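Uncharacterized protein (Bacteroides ovatus CL02T12C04, PDB 6PTM) is an exo-acting carrageenase of glycoside hydrolase family GH42 that probably trims sugar units from the ends of carrageenan chains. Local coordinates at residues N90-N95 with K111-L116; F567-S572 with Y622-D627; I615-T620 with E646-D651. One frame throughout, in Å; residues are numbered along the deposited sequence.

Contact 1. Residues N90-N95 with K111-L116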
ATOM      1  N   ASN A  90      24.341  17.055 -21.975  1.00 30.76           N
ATOM      2  CA  ASN A  90      24.260  17.232 -23.454  1.00 30.69           C
ATOM      3  C   ASN A  90      22.847  17.616 -23.899  1.00 30.70           C
ATOM      4  O   ASN A  90      22.688  17.902 -25.098  1.00 33.30           O
ATOM      5  CB  ASN A  90      24.689  15.986 -24.220  1.00 30.17           C
ATOM      6  CG  ASN A  90      26.172  15.743 -24.110  1.00 32.49           C
ATOM      7  OD1 ASN A  90      26.944  16.680 -23.936  1.00 34.35           O
ATOM      8  ND2 ASN A  90      26.570  14.487 -24.185  1.00 31.28           N
ATOM      9  N   ASN A  91      21.862  17.644 -23.006  1.00 27.11           N
ATOM     10  CA  ASN A  91      20.448  17.866 -23.400  1.00 27.62           C
ATOM     11  C   ASN A  91      19.820  18.846 -22.414  1.00 28.86           C
ATOM     12  O   ASN A  91      18.710  18.540 -21.934  1.00 28.29           O
ATOM     13  CB  ASN A  91      19.722  16.521 -23.504  1.00 28.57           C
ATOM     14  CG  ASN A  91      20.257  15.662 -24.631  1.00 27.77           C
ATOM     15  OD1 ASN A  91      19.777  15.766 -25.758  1.00 30.52           O
ATOM     16  ND2 ASN A  91      21.248  14.832 -24.355  1.00 22.44           N
ATOM     17  N   ILE A  92      20.506  19.959 -22.102  1.00 28.09           N
ATOM     18  CA  ILE A  92      20.015  20.962 -21.106  1.00 30.46           C
ATOM     19  C   ILE A  92      18.580  21.364 -21.484  1.00 30.52           C
ATOM     20  O   ILE A  92      17.701  21.515 -20.561  1.00 29.02           O
ATOM     21  CB  ILE A  92      20.910  22.221 -21.003  1.00 33.24           C
ATOM     22  CG1 ILE A  92      22.393  21.958 -20.695  1.00 34.64           C
ATOM     23  CG2 ILE A  92      20.297  23.191 -19.992  1.00 33.49           C
ATOM     24  CD1 ILE A  92      22.657  20.980 -19.593  1.00 38.43           C
ATOM     25  N   ASP A  93      18.362  21.605 -22.783  1.00 34.84           N
ATOM     26  CA  ASP A  93      17.093  22.168 -23.326  1.00 34.78           C
ATOM     27  C   ASP A  93      15.953  21.202 -22.980  1.00 30.64           C
ATOM     28  O   ASP A  93      14.888  21.649 -22.491  1.00 30.03           O
ATOM     29  CB  ASP A  93      17.210  22.408 -24.836  1.00 42.08           C
ATOM     30  CG  ASP A  93      18.193  23.511 -25.247  1.00 53.11           C
ATOM     31  OD1 ASP A  93      18.626  24.315 -24.369  1.00 47.34           O
ATOM     32  OD2 ASP A  93      18.520  23.570 -26.451  1.00 55.62           O
ATOM     33  N   ALA A  94      16.187  19.910 -23.174  1.00 28.18           N
ATOM     34  CA  ALA A  94      15.196  18.862 -22.836  1.00 30.98           C
ATOM     35  C   ALA A  94      14.879  18.946 -21.338  1.00 28.60           C
ATOM     36  O   ALA A  94      13.694  18.899 -21.012  1.00 29.86           O
ATOM     37  CB  ALA A  94      15.662  17.500 -23.294  1.00 29.81           C
ATOM     38  N   ASN A  95      15.863  19.196 -20.456  1.00 27.50           N
ATOM     39  CA  ASN A  95      15.596  19.232 -18.992  1.00 27.06           C
ATOM     40  C   ASN A  95      14.927  20.540 -18.587  1.00 28.49           C
ATOM     41  O   ASN A  95      14.204  20.523 -17.554  1.00 29.66           O
ATOM     42  CB  ASN A  95      16.835  18.890 -18.148  1.00 27.90           C
ATOM     43  CG  ASN A  95      17.141  17.411 -18.265  1.00 25.87           C
ATOM     44  OD1 ASN A  95      16.222  16.594 -18.298  1.00 24.87           O
ATOM     45  ND2 ASN A  95      18.405  17.061 -18.414  1.00 24.07           N
ATOM     46  N   LYS A 111      18.090  27.264 -14.447  1.00 29.00           N
ATOM     47  CA  LYS A 111      19.123  27.039 -13.407  1.00 32.62           C
ATOM     48  C   LYS A 111      19.157  25.550 -13.052  1.00 31.56           C
ATOM     49  O   LYS A 111      20.267  24.989 -12.911  1.00 28.81           O
ATOM     50  CB  LYS A 111      18.820  27.805 -12.122  1.00 36.85           C
ATOM     51  CG  LYS A 111      19.409  29.201 -11.951  1.00 40.85           C
ATOM     52  CD  LYS A 111      19.105  29.694 -10.522  1.00 43.44           C
ATOM     53  CE  LYS A 111      19.767  30.986 -10.104  1.00 45.59           C
ATOM     54  NZ  LYS A 111      18.974  32.175 -10.496  1.00 47.71           N
ATOM     55  N   TYR A 112      17.978  24.943 -12.873  1.00 30.88           N
ATOM     56  CA  TYR A 112      17.843  23.529 -12.429  1.00 31.74           C
ATOM     57  C   TYR A 112      18.402  22.606 -13.502  1.00 26.10           C
ATOM     58  O   TYR A 112      19.094  21.682 -13.153  1.00 23.39           O
ATOM     59  CB  TYR A 112      16.403  23.179 -12.044  1.00 37.68           C
ATOM     60  CG  TYR A 112      16.172  23.449 -10.588  1.00 43.71           C
ATOM     61  CD1 TYR A 112      15.648  24.661 -10.161  1.00 52.14           C
ATOM     62  CD2 TYR A 112      16.604  22.541  -9.636  1.00 48.03           C
ATOM     63  CE1 TYR A 112      15.482  24.928  -8.812  1.00 56.37           C
ATOM     64  CE2 TYR A 112      16.444  22.789  -8.288  1.00 51.25           C
ATOM     65  CZ  TYR A 112      15.879  23.985  -7.883  1.00 55.46           C
ATOM     66  OH  TYR A 112      15.727  24.230  -6.561  1.00 56.63           O
ATOM     67  N   ALA A 113      18.123  22.878 -14.772  1.00 24.13           N
ATOM     68  CA  ALA A 113      18.593  22.045 -15.887  1.00 24.77           C
ATOM     69  C   ALA A 113      20.127  22.145 -15.952  1.00 24.81           C
ATOM     70  O   ALA A 113      20.805  21.102 -16.175  1.00 24.74           O
ATOM     71  CB  ALA A 113      17.915  22.464 -17.149  1.00 25.61           C
ATOM     72  N   LYS A 114      20.674  23.318 -15.645  1.00 22.35           N
ATOM     73  CA  LYS A 114      22.145  23.525 -15.659  1.00 23.76           C
ATOM     74  C   LYS A 114      22.797  22.784 -14.492  1.00 21.58           C
ATOM     75  O   LYS A 114      23.841  22.236 -14.701  1.00 22.73           O
ATOM     76  CB  LYS A 114      22.472  25.018 -15.626  1.00 24.04           C
ATOM     77  CG  LYS A 114      22.207  25.732 -16.940  1.00 24.99           C
ATOM     78  CD  LYS A 114      22.976  27.022 -17.026  1.00 26.67           C
ATOM     79  CE  LYS A 114      22.909  27.683 -18.384  1.00 25.40           C
ATOM     80  NZ  LYS A 114      21.592  28.321 -18.557  1.00 31.07           N
ATOM     81  N   LEU A 115      22.205  22.794 -13.297  1.00 22.09           N
ATOM     82  CA  LEU A 115      22.874  22.248 -12.087  1.00 21.42           C
ATOM     83  C   LEU A 115      22.630  20.727 -11.968  1.00 22.16           C
ATOM     84  O   LEU A 115      23.411  20.078 -11.268  1.00 21.80           O
ATOM     85  CB  LEU A 115      22.422  23.025 -10.847  1.00 24.06           C
ATOM     86  CG  LEU A 115      20.992  22.812 -10.353  1.00 24.73           C
ATOM     87  CD1 LEU A 115      20.861  21.543  -9.523  1.00 26.83           C
ATOM     88  CD2 LEU A 115      20.544  24.012  -9.527  1.00 27.87           C
ATOM     89  N   LEU A 116      21.658  20.153 -12.696  1.00 20.92           N
ATOM     90  CA  LEU A 116      21.251  18.726 -12.557  1.00 21.26           C
ATOM     91  C   LEU A 116      22.431  17.777 -12.772  1.00 21.07           C
ATOM     92  O   LEU A 116      22.647  16.880 -11.942  1.00 19.32           O
ATOM     93  CB  LEU A 116      20.077  18.430 -13.504  1.00 21.57           C
ATOM     94  CG  LEU A 116      19.680  16.956 -13.613  1.00 22.78           C
ATOM     95  CD1 LEU A 116      19.221  16.434 -12.256  1.00 23.28           C
ATOM     96  CD2 LEU A 116      18.599  16.741 -14.677  1.00 22.86           C
TER
HETATM   97  O   HOH W   1      20.328  19.075 -17.676  1.00 22.46           O

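Contact 2. Residues F567-S572 with Y622-D627. With EDO (1,2-ethanediol), chain C.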
ATOM      1  N   PHE A 567     -13.306  -0.933  15.533  1.00 15.49           N
ATOM      2  CA  PHE A 567     -14.493  -1.335  14.738  1.00 14.84           C
ATOM      3  C   PHE A 567     -14.710  -0.399  13.549  1.00 14.00           C
ATOM      4  O   PHE A 567     -14.689   0.828  13.703  1.00 14.09           O
ATOM      5  CB  PHE A 567     -15.770  -1.405  15.567  1.00 16.23           C
ATOM      6  CG  PHE A 567     -16.820  -2.220  14.868  1.00 16.28           C
ATOM      7  CD1 PHE A 567     -17.832  -1.609  14.157  1.00 16.14           C
ATOM      8  CD2 PHE A 567     -16.712  -3.601  14.828  1.00 16.53           C
ATOM      9  CE1 PHE A 567     -18.765  -2.382  13.481  1.00 17.53           C
ATOM     10  CE2 PHE A 567     -17.609  -4.366  14.100  1.00 15.47           C
ATOM     11  CZ  PHE A 567     -18.651  -3.753  13.458  1.00 16.06           C
ATOM     12  N   TYR A 568     -14.872  -0.991  12.362  1.00 13.41           N
ATOM     13  CA  TYR A 568     -15.121  -0.265  11.094  1.00 12.95           C
ATOM     14  C   TYR A 568     -16.418  -0.807  10.490  1.00 13.84           C
ATOM     15  O   TYR A 568     -16.639  -2.036  10.423  1.00 14.22           O
ATOM     16  CB  TYR A 568     -13.959  -0.378  10.092  1.00 12.38           C
ATOM     17  CG  TYR A 568     -14.283   0.249   8.762  1.00 11.53           C
ATOM     18  CD1 TYR A 568     -14.183   1.614   8.596  1.00 12.36           C
ATOM     19  CD2 TYR A 568     -14.772  -0.488   7.691  1.00 11.58           C
ATOM     20  CE1 TYR A 568     -14.567   2.225   7.413  1.00 13.06           C
ATOM     21  CE2 TYR A 568     -15.122   0.114   6.484  1.00 11.37           C
ATOM     22  CZ  TYR A 568     -15.049   1.481   6.353  1.00 11.54           C
ATOM     23  OH  TYR A 568     -15.366   2.128   5.185  1.00 13.17           O
ATOM     24  N   THR A 569     -17.293   0.074  10.048  1.00 14.84           N
ATOM     25  CA  THR A 569     -18.493  -0.339   9.266  1.00 15.19           C
ATOM     26  C   THR A 569     -18.788   0.682   8.171  1.00 15.71           C
ATOM     27  O   THR A 569     -18.766   1.886   8.450  1.00 14.87           O
ATOM     28  CB  THR A 569     -19.735  -0.543  10.132  1.00 14.85           C
ATOM     29  OG1 THR A 569     -20.791  -0.917   9.230  1.00 13.98           O
ATOM     30  CG2 THR A 569     -20.075   0.658  10.988  1.00 14.22           C
ATOM     31  N   LYS A 570     -19.090   0.175   6.986  1.00 15.99           N
ATOM     32  CA  LYS A 570     -19.561   0.951   5.817  1.00 15.71           C
ATOM     33  C   LYS A 570     -20.852   1.694   6.163  1.00 15.21           C
ATOM     34  O   LYS A 570     -21.103   2.689   5.503  1.00 15.55           O
ATOM     35  CB  LYS A 570     -19.798   0.007   4.635  1.00 15.65           C
ATOM     36  CG  LYS A 570     -18.514  -0.559   4.022  1.00 16.92           C
ATOM     37  CD  LYS A 570     -18.740  -1.596   2.913  1.00 16.49           C
ATOM     38  CE  LYS A 570     -19.150  -2.930   3.493  1.00 18.10           C
ATOM     39  NZ  LYS A 570     -19.504  -3.935   2.458  1.00 19.37           N
ATOM     40  N   ALA A 571     -21.665   1.203   7.099  1.00 15.52           N
ATOM     41  CA  ALA A 571     -22.869   1.931   7.587  1.00 14.97           C
ATOM     42  C   ALA A 571     -22.508   3.368   8.004  1.00 15.14           C
ATOM     43  O   ALA A 571     -23.245   4.284   7.655  1.00 16.84           O
ATOM     44  CB  ALA A 571     -23.509   1.172   8.740  1.00 15.12           C
ATOM     45  N   SER A 572     -21.414   3.570   8.746  1.00 15.78           N
ATOM     46  CA  SER A 572     -20.963   4.922   9.175  1.00 14.38           C
ATOM     47  C   SER A 572     -20.161   5.619   8.079  1.00 14.36           C
ATOM     48  O   SER A 572     -20.354   6.828   7.961  1.00 15.34           O
ATOM     49  CB  SER A 572     -20.196   4.894  10.479  1.00 14.12           C
ATOM     50  OG  SER A 572     -21.053   4.673  11.588  1.00 13.30           O
ATOM     51  N   TYR A 622     -23.915   5.067  13.161  1.00 20.24           N
ATOM     52  CA  TYR A 622     -24.575   4.158  12.188  1.00 19.26           C
ATOM     53  C   TYR A 622     -23.929   2.768  12.201  1.00 19.94           C
ATOM     54  O   TYR A 622     -22.684   2.632  12.087  1.00 18.02           O
ATOM     55  CB  TYR A 622     -24.461   4.683  10.759  1.00 19.06           C
ATOM     56  CG  TYR A 622     -25.038   6.043  10.490  1.00 18.13           C
ATOM     57  CD1 TYR A 622     -26.285   6.161   9.914  1.00 17.00           C
ATOM     58  CD2 TYR A 622     -24.274   7.203  10.632  1.00 18.04           C
ATOM     59  CE1 TYR A 622     -26.804   7.393   9.565  1.00 17.84           C
ATOM     60  CE2 TYR A 622     -24.774   8.451  10.295  1.00 18.21           C
ATOM     61  CZ  TYR A 622     -26.063   8.545   9.791  1.00 19.20           C
ATOM     62  OH  TYR A 622     -26.587   9.732   9.382  1.00 19.84           O
ATOM     63  N   ALA A 623     -24.741   1.719  12.363  1.00 18.78           N
ATOM     64  CA  ALA A 623     -24.263   0.333  12.237  1.00 18.74           C
ATOM     65  C   ALA A 623     -25.351  -0.495  11.578  1.00 18.74           C
ATOM     66  O   ALA A 623     -26.535  -0.209  11.799  1.00 19.18           O
ATOM     67  CB  ALA A 623     -23.874  -0.238  13.570  1.00 20.19           C
ATOM     68  N   PHE A 624     -24.950  -1.498  10.805  1.00 18.18           N
ATOM     69  CA  PHE A 624     -25.869  -2.570  10.345  1.00 17.33           C
ATOM     70  C   PHE A 624     -26.361  -3.279  11.608  1.00 18.21           C
ATOM     71  O   PHE A 624     -25.545  -3.489  12.558  1.00 14.92           O
ATOM     72  CB  PHE A 624     -25.171  -3.514   9.361  1.00 17.47           C
ATOM     73  CG  PHE A 624     -24.729  -2.862   8.070  1.00 17.29           C
ATOM     74  CD1 PHE A 624     -25.657  -2.501   7.118  1.00 17.61           C
ATOM     75  CD2 PHE A 624     -23.395  -2.566   7.831  1.00 17.64           C
ATOM     76  CE1 PHE A 624     -25.263  -1.865   5.946  1.00 18.12           C
ATOM     77  CE2 PHE A 624     -22.996  -1.952   6.648  1.00 17.45           C
ATOM     78  CZ  PHE A 624     -23.932  -1.602   5.704  1.00 16.92           C
ATOM     79  N   LYS A 625     -27.624  -3.701  11.625  1.00 20.90           N
ATOM     80  CA  LYS A 625     -28.067  -4.625  12.703  1.00 23.79           C
ATOM     81  C   LYS A 625     -27.073  -5.803  12.779  1.00 22.00           C
ATOM     82  O   LYS A 625     -26.698  -6.213  13.886  1.00 21.99           O
ATOM     83  CB  LYS A 625     -29.531  -5.055  12.521  1.00 25.94           C
ATOM     84  CG  LYS A 625     -30.167  -5.704  13.761  1.00 28.53           C
ATOM     85  CD  LYS A 625     -31.674  -6.011  13.668  1.00 30.19           C
ATOM     86  N   SER A 626     -26.609  -6.339  11.663  1.00 19.69           N
ATOM     87  CA  SER A 626     -25.675  -7.494  11.668  1.00 18.84           C
ATOM     88  C   SER A 626     -24.311  -7.121  12.274  1.00 17.03           C
ATOM     89  O   SER A 626     -23.622  -8.004  12.830  1.00 19.69           O
ATOM     90  CB  SER A 626     -25.566  -8.075  10.277  1.00 20.51           C
ATOM     91  OG  SER A 626     -25.113  -7.117   9.343  1.00 19.61           O
ATOM     92  N   ASP A 627     -23.921  -5.855  12.263  1.00 17.49           N
ATOM     93  CA  ASP A 627     -22.686  -5.412  12.967  1.00 16.98           C
ATOM     94  C   ASP A 627     -22.885  -5.672  14.463  1.00 17.39           C
ATOM     95  O   ASP A 627     -22.024  -6.290  15.095  1.00 17.23           O
ATOM     96  CB  ASP A 627     -22.357  -3.924  12.767  1.00 15.33           C
ATOM     97  CG  ASP A 627     -21.800  -3.537  11.406  1.00 15.99           C
ATOM     98  OD1 ASP A 627     -20.976  -4.298  10.872  1.00 17.01           O
ATOM     99  OD2 ASP A 627     -22.126  -2.433  10.937  1.00 15.95           O
TER
HETATM  100  C1  EDO C 802     -22.032  -2.255   0.567  1.00 23.73           C
HETATM  101  O1  EDO C 802     -21.629  -3.586   0.713  1.00 22.65           O
HETATM  102  C2  EDO C 802     -22.490  -1.719   1.886  1.00 24.97           C
HETATM  103  O2  EDO C 802     -23.734  -2.228   2.320  1.00 26.16           O
HETATM  104  O   HOH W   2     -18.524  -3.997   9.769  1.00 13.92           O

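Contact 3. Residues I615-T620 with E646-D651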
ATOM      1  N   ILE A 615     -12.172  -4.947  21.269  1.00 17.11           N
ATOM      2  CA  ILE A 615     -12.660  -4.094  20.157  1.00 17.95           C
ATOM      3  C   ILE A 615     -12.985  -2.713  20.738  1.00 17.62           C
ATOM      4  O   ILE A 615     -13.692  -2.611  21.777  1.00 16.08           O
ATOM      5  CB  ILE A 615     -13.849  -4.787  19.466  1.00 17.64           C
ATOM      6  CG1 ILE A 615     -13.406  -6.098  18.800  1.00 17.45           C
ATOM      7  CG2 ILE A 615     -14.570  -3.842  18.507  1.00 17.68           C
ATOM      8  CD1 ILE A 615     -14.569  -6.955  18.272  1.00 17.44           C
ATOM      9  N   VAL A 616     -12.548  -1.663  20.053  1.00 16.94           N
ATOM     10  CA  VAL A 616     -12.919  -0.282  20.435  1.00 16.91           C
ATOM     11  C   VAL A 616     -13.924   0.202  19.397  1.00 16.93           C
ATOM     12  O   VAL A 616     -13.726  -0.077  18.218  1.00 17.19           O
ATOM     13  CB  VAL A 616     -11.695   0.633  20.616  1.00 19.05           C
ATOM     14  CG1 VAL A 616     -10.715   0.030  21.598  1.00 20.96           C
ATOM     15  CG2 VAL A 616     -10.997   0.968  19.318  1.00 19.99           C
ATOM     16  N   VAL A 617     -15.005   0.831  19.852  1.00 17.54           N
ATOM     17  CA  VAL A 617     -16.069   1.374  18.970  1.00 18.35           C
ATOM     18  C   VAL A 617     -16.177   2.868  19.256  1.00 17.57           C
ATOM     19  O   VAL A 617     -16.591   3.256  20.375  1.00 17.84           O
ATOM     20  CB  VAL A 617     -17.418   0.650  19.128  1.00 19.01           C
ATOM     21  CG1 VAL A 617     -18.422   1.219  18.128  1.00 20.34           C
ATOM     22  CG2 VAL A 617     -17.285  -0.854  18.975  1.00 20.59           C
ATOM     23  N   TYR A 618     -15.749   3.667  18.286  1.00 17.86           N
ATOM     24  CA  TYR A 618     -15.551   5.126  18.424  1.00 18.60           C
ATOM     25  C   TYR A 618     -16.289   5.829  17.303  1.00 19.23           C
ATOM     26  O   TYR A 618     -16.026   5.477  16.123  1.00 17.31           O
ATOM     27  CB  TYR A 618     -14.066   5.491  18.373  1.00 18.44           C
ATOM     28  CG  TYR A 618     -13.744   6.953  18.490  1.00 17.72           C
ATOM     29  CD1 TYR A 618     -13.924   7.649  19.674  1.00 17.89           C
ATOM     30  CD2 TYR A 618     -13.227   7.640  17.409  1.00 18.35           C
ATOM     31  CE1 TYR A 618     -13.601   8.996  19.771  1.00 18.42           C
ATOM     32  CE2 TYR A 618     -12.899   8.980  17.483  1.00 17.82           C
ATOM     33  CZ  TYR A 618     -13.047   9.646  18.683  1.00 17.87           C
ATOM     34  OH  TYR A 618     -12.699  10.953  18.722  1.00 18.66           O
ATOM     35  N   LYS A 619     -17.158   6.780  17.687  1.00 16.33           N
ATOM     36  CA  LYS A 619     -17.894   7.685  16.771  1.00 17.90           C
ATOM     37  C   LYS A 619     -18.422   6.901  15.558  1.00 17.13           C
ATOM     38  O   LYS A 619     -18.262   7.350  14.402  1.00 16.81           O
ATOM     39  CB  LYS A 619     -16.974   8.845  16.391  1.00 21.25           C
ATOM     40  CG  LYS A 619     -16.705   9.854  17.508  1.00 24.74           C
ATOM     41  CD  LYS A 619     -16.357  11.235  16.945  1.00 29.49           C
ATOM     42  CE  LYS A 619     -16.940  12.378  17.744  1.00 35.70           C
ATOM     43  NZ  LYS A 619     -16.266  12.420  19.047  1.00 39.65           N
ATOM     44  N   THR A 620     -19.104   5.796  15.840  1.00 16.53           N
ATOM     45  CA  THR A 620     -19.735   4.909  14.837  1.00 17.01           C
ATOM     46  C   THR A 620     -21.235   4.854  15.130  1.00 17.94           C
ATOM     47  O   THR A 620     -21.759   3.799  15.497  1.00 17.36           O
ATOM     48  CB  THR A 620     -18.985   3.569  14.830  1.00 17.37           C
ATOM     49  OG1 THR A 620     -17.581   3.831  14.649  1.00 18.78           O
ATOM     50  CG2 THR A 620     -19.473   2.637  13.745  1.00 18.07           C
ATOM     51  N   GLU A 646     -21.665   7.742  21.701  1.00 29.62           N
ATOM     52  CA  GLU A 646     -22.243   8.173  20.411  1.00 30.86           C
ATOM     53  C   GLU A 646     -22.454   6.975  19.471  1.00 29.13           C
ATOM     54  O   GLU A 646     -23.190   7.145  18.509  1.00 32.25           O
ATOM     55  CB  GLU A 646     -21.331   9.181  19.710  1.00 36.73           C
ATOM     56  CG  GLU A 646     -20.796  10.297  20.592  1.00 43.03           C
ATOM     57  CD  GLU A 646     -19.891  11.222  19.796  1.00 45.27           C
ATOM     58  OE1 GLU A 646     -20.286  11.592  18.691  1.00 54.10           O
ATOM     59  OE2 GLU A 646     -18.774  11.518  20.242  1.00 45.17           O
ATOM     60  N   SER A 647     -21.889   5.793  19.729  1.00 23.56           N
ATOM     61  CA  SER A 647     -21.836   4.719  18.706  1.00 20.59           C
ATOM     62  C   SER A 647     -23.067   3.793  18.729  1.00 22.38           C
ATOM     63  O   SER A 647     -23.743   3.664  19.762  1.00 21.42           O
ATOM     64  CB  SER A 647     -20.549   3.991  18.828  1.00 17.95           C
ATOM     65  OG  SER A 647     -19.503   4.867  18.458  1.00 16.99           O
ATOM     66  N   PHE A 648     -23.360   3.143  17.602  1.00 20.49           N
ATOM     67  CA  PHE A 648     -24.387   2.077  17.514  1.00 20.49           C
ATOM     68  C   PHE A 648     -25.755   2.596  17.969  1.00 22.13           C
ATOM     69  O   PHE A 648     -26.429   1.859  18.639  1.00 21.51           O
ATOM     70  CB  PHE A 648     -23.943   0.884  18.367  1.00 20.62           C
ATOM     71  CG  PHE A 648     -22.800   0.075  17.798  1.00 20.21           C
ATOM     72  CD1 PHE A 648     -22.124   0.460  16.645  1.00 18.04           C
ATOM     73  CD2 PHE A 648     -22.407  -1.098  18.424  1.00 19.95           C
ATOM     74  CE1 PHE A 648     -21.101  -0.326  16.130  1.00 18.89           C
ATOM     75  CE2 PHE A 648     -21.388  -1.880  17.900  1.00 20.63           C
ATOM     76  CZ  PHE A 648     -20.752  -1.509  16.741  1.00 19.01           C
ATOM     77  N   LYS A 649     -26.169   3.783  17.531  1.00 23.87           N
ATOM     78  CA  LYS A 649     -27.484   4.414  17.867  1.00 24.67           C
ATOM     79  C   LYS A 649     -28.519   4.136  16.781  1.00 24.13           C
ATOM     80  O   LYS A 649     -29.679   3.988  17.132  1.00 23.49           O
ATOM     81  CB  LYS A 649     -27.373   5.936  17.940  1.00 27.38           C
ATOM     82  CG  LYS A 649     -26.415   6.448  18.996  1.00 32.37           C
ATOM     83  CD  LYS A 649     -26.675   5.837  20.347  1.00 32.10           C
ATOM     84  CE  LYS A 649     -26.165   6.717  21.465  1.00 35.43           C
ATOM     85  NZ  LYS A 649     -26.022   5.942  22.716  1.00 38.03           N
ATOM     86  N   THR A 650     -28.120   4.115  15.503  1.00 21.97           N
ATOM     87  CA  THR A 650     -29.062   3.825  14.390  1.00 21.69           C
ATOM     88  C   THR A 650     -28.538   2.752  13.431  1.00 24.04           C
ATOM     89  O   THR A 650     -27.333   2.366  13.488  1.00 23.52           O
ATOM     90  CB  THR A 650     -29.364   5.078  13.567  1.00 20.36           C
ATOM     91  OG1 THR A 650     -28.218   5.383  12.769  1.00 22.03           O
ATOM     92  CG2 THR A 650     -29.728   6.275  14.420  1.00 22.81           C
ATOM     93  N   ASP A 651     -29.423   2.333  12.526  1.00 21.42           N
ATOM     94  CA  ASP A 651     -29.038   1.479  11.382  1.00 20.21           C
ATOM     95  C   ASP A 651     -28.488   2.382  10.277  1.00 18.12           C
ATOM     96  O   ASP A 651     -28.344   3.615  10.512  1.00 17.38           O
ATOM     97  CB  ASP A 651     -30.207   0.608  10.921  1.00 20.38           C
ATOM     98  CG  ASP A 651     -31.411   1.367  10.420  1.00 21.01           C
ATOM     99  OD1 ASP A 651     -31.288   2.528  10.057  1.00 20.23           O
ATOM    100  OD2 ASP A 651     -32.465   0.771  10.395  1.00 26.10           O
TER

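Contact 1. Residues N90-N95 with K111-L116
The methyl of A113 sits against the first turn of helix 92-100, touched by I92 and N95, in a small helix-helix contact of the helical region near the N terminus. Its CB lies 3.5 Å from the carbonyl oxygen of I92 and 3.8 Å from CG2 of the same residue. N95, one turn on, adds its own CB at 3.9 Å from A113 CB, and here the two backbones come nearest, with the CA atoms of N95 and A113 5.2 Å apart. A113 presents only a methyl here, consistent with the close approach of the two helices.

I92 uses its short branch for the methyl contact: CG2 stands anti to the backbone N, while CG1, anti to the carbonyl carbon, takes CD1 to within 3.9 Å of A113 O. At the exposed margin, the aliphatic part of K114 passes loosely by the same CG2. One turn beyond A113, L116 brings CD2 to 3.8 Å from N95 ND2, its side chain crossing that of N95 at about a right angle.

No direct hydrogen bond joins the two segments, and a water does the bridging instead. N95 is held from outside: ND2 also donates to D88 OD1 at the end of helix 69-90, and OD1 takes a bond from N98 ND2, so both ends of the buried amide are engaged and its rotation is fixed. W87 of helix 69-90 packs on N95 and A94, which makes the contact a three-helix junction. The bridging water accepts from N95 ND2 at 2.9 Å and donates to A113 O at 2.6 Å.

Contact 2. Residues F567-S572 with Y622-D627
Two helix starts meet here at one end of a parallel sheet of the alpha/beta kind: T569 follows strand 564-567 and is the N-cap of helix 570-575, and F624 holds the same position for helix 625-636. T569 OG1 donates to D627 OD2 over 2.6 Å, on the syn side and 17° out of the carboxylate plane. The same OG1 accepts from A571 N at 3.1 Å, closing the cap of its own helix. D627 OD2 is likewise shared, since F624 N reaches it at 3.0 Å from above the carboxylate plane. One threonine hydroxyl and one carboxylate oxygen thus link the first turns of both helices. Chi1 of T569, 179°, carries OG1 away from the backbone N and across to the aspartate, leaving CG2 beside Y622 O.

Farther along, S572 OG donates to Y622 O at 2.7 Å, in the carbonyl plane and on a lone pair. Between the two polar links A571 packs its methyl over one face of the F624 ring, a CH-pi contact with CB 4.0 Å from the centroid and offset toward the rim. F567 puts its CZ edge near D627 OD1, with ring and carboxylate planes 85° apart. A water donates to that oxygen and to Y568 O, so both carboxylate oxygens have partners.

At the outer side, K570 NZ donates to a 1,2-ethanediol, probably from the crystallisation liquor, and forms a salt bridge with D410; F361 of helix 358-385 touches F624. With a hydroxyl, a backbone N-H and a water all donating to the buried D627 carboxylate, and two helix N termini close by, its negative charge is probably well stabilised.

Contact 3. Residues I615-T620 with E646-D651
S647 OG is gripped from two directions: T620 N donates to it at 2.8 Å along an almost straight line (N-H...O 171°), and D644, just ahead of the segment, holds it with OD1. The serine belongs to the loop after strand 640-643, and T620 to the loop that leaves strand 614-617, its neighbour in the five-stranded parallel sheet. D644 also takes K619 N through its other oxygen, so a single aspartate helps fix both loops. The return bond runs from F648 N to T620 O over 2.7 Å, with the donor above the carbonyl plane. T620 therefore both gives and receives through its backbone, and its CA lies 4.4 Å from that of S647.

Next to this pair, toward strand 614-617, the packing is apolar. V617, the last residue of its strand, points CG1 into the angle between S647 CB, 3.6 Å away, and the F648 ring. The methyl stands over one ring face, 4.0 Å from the centroid, as a CH-pi contact, while T620 O lies at the ring edge. V617 chi1 of -177° sends CG1 there, and F567 of the adjacent strand 564-567 touches the same valine.

At the outer end the K619 and E646 side chains run alongside each other in the same direction. The lysine first lays CG over the centre of the Y618 ring, then bends at chi3 and chi4, and its NZ reaches E646 OE2 at 2.9 Å, a salt bridge made on the oxygen's syn lone pair.

Overall arrangement
From the N terminus, contact 1 comes first, closing a short loop, with 15 residues between its segments, where helix 92-100 turns back into helix 109-139. It stands apart, its nearest atoms about 40 Å from those of contacts 2 and 3 and on the opposite side of the chain's centre. Those two close longer loops, of 49 and 25 intervening residues, and cross: 567-572 precedes 615-620, then 622-627, then 646-651. Their centres lie 8 Å apart, and F567 N with V616 O and A623 N with T650 O probably form hydrogen bonds between them. Together they join strands 564-567, 614-617 and 640-643, through the segments that follow them, at one end of the parallel sheet.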